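Local coordinates for protein putative N-acetylmuramoyl-L-alanine amidase (Neisseria meningitidis MC58, PDB 3CZX) that probably hydrolyses the bond between N-acetylmuramoyl residues and L-amino acids in cell-wall glycopeptides, as a zinc-dependent amidase, at residues Gly89-Gln103 against Trp115-Gly129. Numbering follows the deposited sequence.
Sequences GIEALSTPKNKRWCQ and WKLRGEDGFKPDNAG
Two cations grip E91 OE1 from opposite faces of the carboxylate plane: K124 NZ on the syn side at 2.6 Å, and R118 NE from above the plane at 2.9 Å. The oxygen lies in the guanidinium plane of R118, at its edge, while the two flat groups are turned 52° apart; the paired positive charges probably stabilise the ionised acid. E120 O is likewise shared from both faces, by F123 N within the type I' turn and by Q103 NE2 at 2.9 Å, a nearly straight bond. K99 joins helix and turn twice. Its CB sits 4.0 Å over the centroid of the F123 ring, a CH-pi contact. CG, anti to the backbone N (chi1 173°), and a bend at chi3 then carry NZ to E120 OE1 at 2.8 Å, a salt bridge. C102 SG meets the same ring at its edge. Along the backbone, A92 N bonds to G122 O, K124 N to A92 O, and S94 N to K124 O, the ladder of a parallel pair whose strand axes run 32° apart. Strand 91-94, helix 99-113 and edge strand 123-125 thus form a beta-alpha-beta crossover at one margin of the amidase's mixed sheet.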
loop_
_atom_site.group_PDB
_atom_site.type_symbol
_atom_site.label_atom_id
_atom_site.label_comp_id
_atom_site.label_asym_id
_atom_site.label_seq_id
_atom_site.Cartn_x
_atom_site.Cartn_y
_atom_site.Cartn_z
ATOM N N GLY A 89 -7.517 -14.279 14.898
ATOM C CA GLY A 89 -6.647 -13.756 15.957
ATOM C C GLY A 89 -5.232 -13.543 15.457
ATOM O O GLY A 89 -4.886 -13.920 14.343
ATOM N N ILE A 90 -4.417 -13.015 16.368
ATOM C CA ILE A 90 -3.082 -12.526 16.124
ATOM C C ILE A 90 -2.068 -13.420 16.777
ATOM O O ILE A 90 -2.188 -13.735 17.952
ATOM C CB ILE A 90 -2.916 -11.148 16.823
ATOM C CG1 ILE A 90 -3.862 -10.099 16.223
ATOM C CG2 ILE A 90 -1.443 -10.679 16.777
ATOM C CD1 ILE A 90 -4.132 -8.930 17.182
ATOM N N GLU A 91 -1.030 -13.765 16.033
ATOM C CA GLU A 91 0.083 -14.439 16.649
ATOM C C GLU A 91 1.393 -14.174 15.945
ATOM O O GLU A 91 1.447 -13.803 14.767
ATOM C CB GLU A 91 -0.191 -15.922 16.792
ATOM C CG GLU A 91 -0.320 -16.705 15.524
ATOM C CD GLU A 91 -0.701 -18.183 15.773
ATOM O OE1 GLU A 91 -1.539 -18.486 16.642
ATOM O OE2 GLU A 91 -0.115 -19.033 15.104
ATOM N N ALA A 92 2.457 -14.383 16.707
ATOM C CA ALA A 92 3.827 -14.182 16.233
ATOM C C ALA A 92 4.643 -15.319 16.805
ATOM O O ALA A 92 4.582 -15.565 18.025
ATOM C CB ALA A 92 4.357 -12.856 16.722
ATOM N N LEU A 93 5.361 -16.011 15.921
ATOM C CA LEU A 93 6.120 -17.203 16.244
ATOM C C LEU A 93 7.571 -16.819 16.332
ATOM O O LEU A 93 8.097 -16.256 15.392
ATOM C CB LEU A 93 5.961 -18.231 15.117
ATOM C CG LEU A 93 6.680 -19.548 15.238
ATOM C CD1 LEU A 93 5.942 -20.377 16.314
ATOM C CD2 LEU A 93 6.762 -20.313 13.838
ATOM N N SER A 94 8.243 -17.125 17.450
ATOM C CA SER A 94 9.676 -16.869 17.512
ATOM C C SER A 94 10.274 -17.678 18.645
ATOM O O SER A 94 9.570 -18.422 19.303
ATOM C CB SER A 94 9.938 -15.381 17.711
ATOM O OG SER A 94 11.291 -15.010 17.492
ATOM N N THR A 95 11.562 -17.483 18.851
ATOM C CA THR A 95 12.245 -17.993 20.065
ATOM C C THR A 95 11.793 -17.199 21.304
ATOM O O THR A 95 11.409 -16.036 21.217
ATOM C CB THR A 95 13.775 -17.806 19.921
ATOM O OG1 THR A 95 14.085 -16.447 19.572
ATOM C CG2 THR A 95 14.365 -18.714 18.839
ATOM N N PRO A 96 11.874 -17.813 22.490
ATOM C CA PRO A 96 11.564 -17.094 23.704
ATOM C C PRO A 96 12.286 -15.776 23.923
ATOM O O PRO A 96 11.732 -14.845 24.521
ATOM C CB PRO A 96 11.924 -18.112 24.795
ATOM C CG PRO A 96 11.658 -19.398 24.151
ATOM C CD PRO A 96 12.151 -19.236 22.750
ATOM N N LYS A 97 13.508 -15.668 23.430
ATOM C CA LYS A 97 14.222 -14.394 23.453
ATOM C C LYS A 97 13.346 -13.222 22.961
ATOM O O LYS A 97 13.408 -12.105 23.476
ATOM C CB LYS A 97 15.490 -14.479 22.561
ATOM C CG LYS A 97 16.252 -13.169 22.445
ATOM C CD LYS A 97 17.541 -13.259 21.653
ATOM C CE LYS A 97 18.048 -11.846 21.326
ATOM N NZ LYS A 97 19.331 -11.765 20.602
ATOM N N ASN A 98 12.573 -13.504 21.921
ATOM C CA ASN A 98 11.743 -12.508 21.254
ATOM C C ASN A 98 10.291 -12.419 21.786
ATOM O O ASN A 98 9.455 -11.769 21.172
ATOM C CB ASN A 98 11.718 -12.876 19.763
ATOM C CG ASN A 98 13.044 -12.589 19.078
ATOM O OD1 ASN A 98 13.621 -13.443 18.402
ATOM N ND2 ASN A 98 13.489 -11.382 19.191
ATOM N N LYS A 99 9.979 -13.047 22.919
ATOM C CA LYS A 99 8.598 -13.013 23.431
ATOM C C LYS A 99 8.082 -11.580 23.639
ATOM O O LYS A 99 6.988 -11.242 23.194
ATOM C CB LYS A 99 8.488 -13.826 24.723
ATOM C CG LYS A 99 7.145 -13.725 25.418
ATOM C CD LYS A 99 7.243 -14.319 26.831
ATOM C CE LYS A 99 7.243 -15.762 26.817
ATOM N NZ LYS A 99 6.979 -16.169 28.245
ATOM N N ARG A 100 8.867 -10.743 24.279
ATOM C CA ARG A 100 8.466 -9.374 24.499
ATOM C C ARG A 100 8.214 -8.682 23.177
ATOM O O ARG A 100 7.190 -8.043 23.032
ATOM C CB ARG A 100 9.526 -8.648 25.320
ATOM C CG ARG A 100 9.408 -7.163 25.376
ATOM C CD ARG A 100 8.147 -6.655 25.912
ATOM N NE ARG A 100 8.236 -5.196 26.001
ATOM C CZ ARG A 100 7.251 -4.413 26.433
ATOM N NH1 ARG A 100 6.082 -4.942 26.798
ATOM N NH2 ARG A 100 7.418 -3.096 26.475
ATOM N N TRP A 101 9.101 -8.833 22.195
ATOM C CA TRP A 101 8.861 -8.193 20.905
ATOM C C TRP A 101 7.574 -8.683 20.260
ATOM O O TRP A 101 6.810 -7.882 19.730
ATOM C CB TRP A 101 10.007 -8.435 19.939
ATOM C CG TRP A 101 11.053 -7.448 19.992
ATOM C CD1 TRP A 101 12.337 -7.656 20.366
ATOM C CD2 TRP A 101 10.958 -6.066 19.612
ATOM N NE1 TRP A 101 13.060 -6.494 20.244
ATOM C CE2 TRP A 101 12.231 -5.502 19.778
ATOM C CE3 TRP A 101 9.923 -5.265 19.114
ATOM C CZ2 TRP A 101 12.488 -4.147 19.509
ATOM C CZ3 TRP A 101 10.187 -3.904 18.841
ATOM C CH2 TRP A 101 11.461 -3.382 19.031
ATOM N N CYS A 102 7.335 -9.993 20.317
ATOM C CA CYS A 102 6.075 -10.584 19.775
ATOM C C CYS A 102 4.855 -9.958 20.428
ATOM O O CYS A 102 3.834 -9.718 19.749
ATOM C CB CYS A 102 6.070 -12.106 19.981
ATOM S SG CYS A 102 7.265 -12.955 18.929
ATOM N N GLN A 103 4.961 -9.712 21.726
ATOM C CA GLN A 103 3.849 -9.172 22.515
ATOM C C GLN A 103 3.639 -7.677 22.196
ATOM O O GLN A 103 2.494 -7.215 22.074
ATOM C CB GLN A 103 4.069 -9.419 24.007
ATOM C CG GLN A 103 3.918 -10.892 24.346
ATOM C CD GLN A 103 4.295 -11.274 25.747
ATOM O OE1 GLN A 103 5.087 -10.573 26.428
ATOM N NE2 GLN A 103 3.765 -12.412 26.184
ATOM N N TRP A 115 -8.979 -7.512 17.451
ATOM C CA TRP A 115 -8.678 -8.916 17.192
ATOM C C TRP A 115 -8.101 -9.556 18.463
ATOM O O TRP A 115 -7.406 -8.899 19.252
ATOM C CB TRP A 115 -7.635 -9.036 16.076
ATOM C CG TRP A 115 -8.137 -8.630 14.712
ATOM C CD1 TRP A 115 -9.439 -8.556 14.288
ATOM C CD2 TRP A 115 -7.331 -8.238 13.593
ATOM N NE1 TRP A 115 -9.488 -8.120 12.968
ATOM C CE2 TRP A 115 -8.209 -7.943 12.510
ATOM C CE3 TRP A 115 -5.971 -8.087 13.402
ATOM C CZ2 TRP A 115 -7.750 -7.505 11.262
ATOM C CZ3 TRP A 115 -5.512 -7.666 12.133
ATOM C CH2 TRP A 115 -6.414 -7.391 11.084
ATOM N N LYS A 116 -8.369 -10.846 18.596
ATOM C CA LYS A 116 -7.924 -11.612 19.754
ATOM C C LYS A 116 -6.419 -11.897 19.669
ATOM O O LYS A 116 -5.950 -12.272 18.624
ATOM C CB LYS A 116 -8.696 -12.937 19.774
ATOM C CG LYS A 116 -8.469 -13.767 21.045
ATOM C CD LYS A 116 -8.840 -15.225 20.854
ATOM C CE LYS A 116 -8.432 -16.050 22.101
ATOM N NZ LYS A 116 -9.307 -15.777 23.285
ATOM N N LEU A 117 -5.707 -11.721 20.776
ATOM C CA LEU A 117 -4.309 -12.170 20.907
ATOM C C LEU A 117 -4.308 -13.679 21.235
ATOM O O LEU A 117 -4.832 -14.094 22.289
ATOM C CB LEU A 117 -3.595 -11.417 22.028
ATOM C CG LEU A 117 -3.230 -9.961 21.804
ATOM C CD1 LEU A 117 -2.825 -9.303 23.115
ATOM C CD2 LEU A 117 -2.141 -9.945 20.732
ATOM N N ARG A 118 -3.741 -14.472 20.331
ATOM C CA ARG A 118 -3.571 -15.904 20.504
ATOM C C ARG A 118 -2.259 -16.141 21.270
ATOM O O ARG A 118 -1.443 -15.266 21.391
ATOM C CB ARG A 118 -3.554 -16.605 19.163
ATOM C CG ARG A 118 -4.843 -16.372 18.347
ATOM C CD ARG A 118 -4.650 -16.690 16.887
ATOM N NE ARG A 118 -4.383 -18.097 16.644
ATOM C CZ ARG A 118 -5.316 -19.021 16.374
ATOM N NH1 ARG A 118 -6.587 -18.712 16.310
ATOM N NH2 ARG A 118 -4.945 -20.284 16.169
ATOM N N GLY A 119 -2.060 -17.352 21.779
ATOM C CA GLY A 119 -0.848 -17.638 22.542
ATOM C C GLY A 119 -0.761 -16.787 23.777
ATOM O O GLY A 119 -1.777 -16.447 24.374
ATOM N N GLU A 120 0.470 -16.467 24.169
ATOM C CA GLU A 120 0.692 -15.642 25.363
ATOM C C GLU A 120 0.741 -14.195 24.926
ATOM O O GLU A 120 1.795 -13.700 24.570
ATOM C CB GLU A 120 1.989 -16.034 26.098
ATOM C CG GLU A 120 2.069 -15.328 27.443
ATOM C CD GLU A 120 3.438 -15.349 28.078
ATOM O OE1 GLU A 120 4.214 -16.303 27.838
ATOM O OE2 GLU A 120 3.724 -14.386 28.823
ATOM N N ASP A 121 -0.410 -13.543 24.928
ATOM C CA ASP A 121 -0.518 -12.146 24.504
ATOM C C ASP A 121 0.143 -11.966 23.145
ATOM O O ASP A 121 0.832 -10.963 22.898
ATOM C CB ASP A 121 0.055 -11.181 25.568
ATOM C CG ASP A 121 -0.679 -11.255 26.898
ATOM O OD1 ASP A 121 -1.897 -11.508 26.895
ATOM O OD2 ASP A 121 -0.032 -11.044 27.946
ATOM N N GLY A 122 -0.069 -12.956 22.259
ATOM C CA GLY A 122 0.390 -12.901 20.876
ATOM C C GLY A 122 1.623 -13.715 20.542
ATOM O O GLY A 122 1.986 -13.846 19.399
ATOM N N PHE A 123 2.284 -14.254 21.553
ATOM C CA PHE A 123 3.512 -15.043 21.333
ATOM C C PHE A 123 3.253 -16.547 21.302
ATOM O O PHE A 123 2.573 -17.062 22.186
ATOM C CB PHE A 123 4.501 -14.804 22.491
ATOM C CG PHE A 123 5.678 -15.765 22.488
ATOM C CD1 PHE A 123 6.689 -15.644 21.536
ATOM C CD2 PHE A 123 5.803 -16.797 23.440
ATOM C CE1 PHE A 123 7.769 -16.502 21.504
ATOM C CE2 PHE A 123 6.902 -17.640 23.400
ATOM C CZ PHE A 123 7.870 -17.507 22.413
ATOM N N LYS A 124 3.812 -17.215 20.297
ATOM C CA LYS A 124 3.884 -18.655 20.250
ATOM C C LYS A 124 5.331 -19.054 20.024
ATOM O O LYS A 124 6.028 -18.439 19.223
ATOM C CB LYS A 124 2.983 -19.172 19.147
ATOM C CG LYS A 124 1.524 -18.993 19.584
ATOM C CD LYS A 124 0.671 -20.117 19.213
ATOM C CE LYS A 124 -0.794 -19.823 19.549
ATOM N NZ LYS A 124 -1.735 -20.344 18.501
ATOM N N PRO A 125 5.815 -20.067 20.770
ATOM C CA PRO A 125 7.239 -20.415 20.686
ATOM C C PRO A 125 7.571 -21.270 19.495
ATOM O O PRO A 125 6.755 -22.046 19.048
ATOM C CB PRO A 125 7.461 -21.231 21.977
ATOM C CG PRO A 125 6.139 -21.910 22.179
ATOM C CD PRO A 125 5.115 -20.852 21.794
ATOM N N ASP A 126 8.805 -21.164 19.030
ATOM C CA ASP A 126 9.242 -21.948 17.873
ATOM C C ASP A 126 9.223 -23.469 18.115
ATOM O O ASP A 126 8.898 -24.242 17.206
ATOM C CB ASP A 126 10.635 -21.496 17.431
ATOM C CG ASP A 126 11.705 -21.735 18.496
ATOM O OD1 ASP A 126 12.744 -22.337 18.162
ATOM O OD2 ASP A 126 11.518 -21.314 19.646
ATOM N N ASN A 127 9.508 -23.892 19.351
ATOM C CA ASN A 127 9.625 -25.318 19.659
ATOM C C ASN A 127 8.345 -26.097 19.456
ATOM O O ASN A 127 8.383 -27.335 19.382
ATOM C CB ASN A 127 10.181 -25.535 21.081
ATOM C CG ASN A 127 9.152 -25.294 22.184
ATOM O OD1 ASN A 127 8.171 -24.578 22.003
ATOM N ND2 ASN A 127 9.386 -25.906 23.357
ATOM N N ALA A 128 7.222 -25.388 19.353
ATOM C CA ALA A 128 5.918 -25.992 19.139
ATOM C C ALA A 128 5.288 -25.564 17.797
ATOM O O ALA A 128 4.125 -25.859 17.528
ATOM C CB ALA A 128 5.010 -25.634 20.302
ATOM N N GLY A 129 6.075 -24.901 16.952
ATOM C CA GLY A 129 5.554 -24.253 15.751
ATOM C C GLY A 129 5.474 -25.176 14.554
ATOM O O GLY A 129 6.238 -26.140 14.443
HETATM O O HOH W 1 -2.014 -20.802 14.380
HETATM O O HOH W 2 5.962 -13.755 29.985
HETATM O O HOH W 3 1.835 -11.173 18.250
#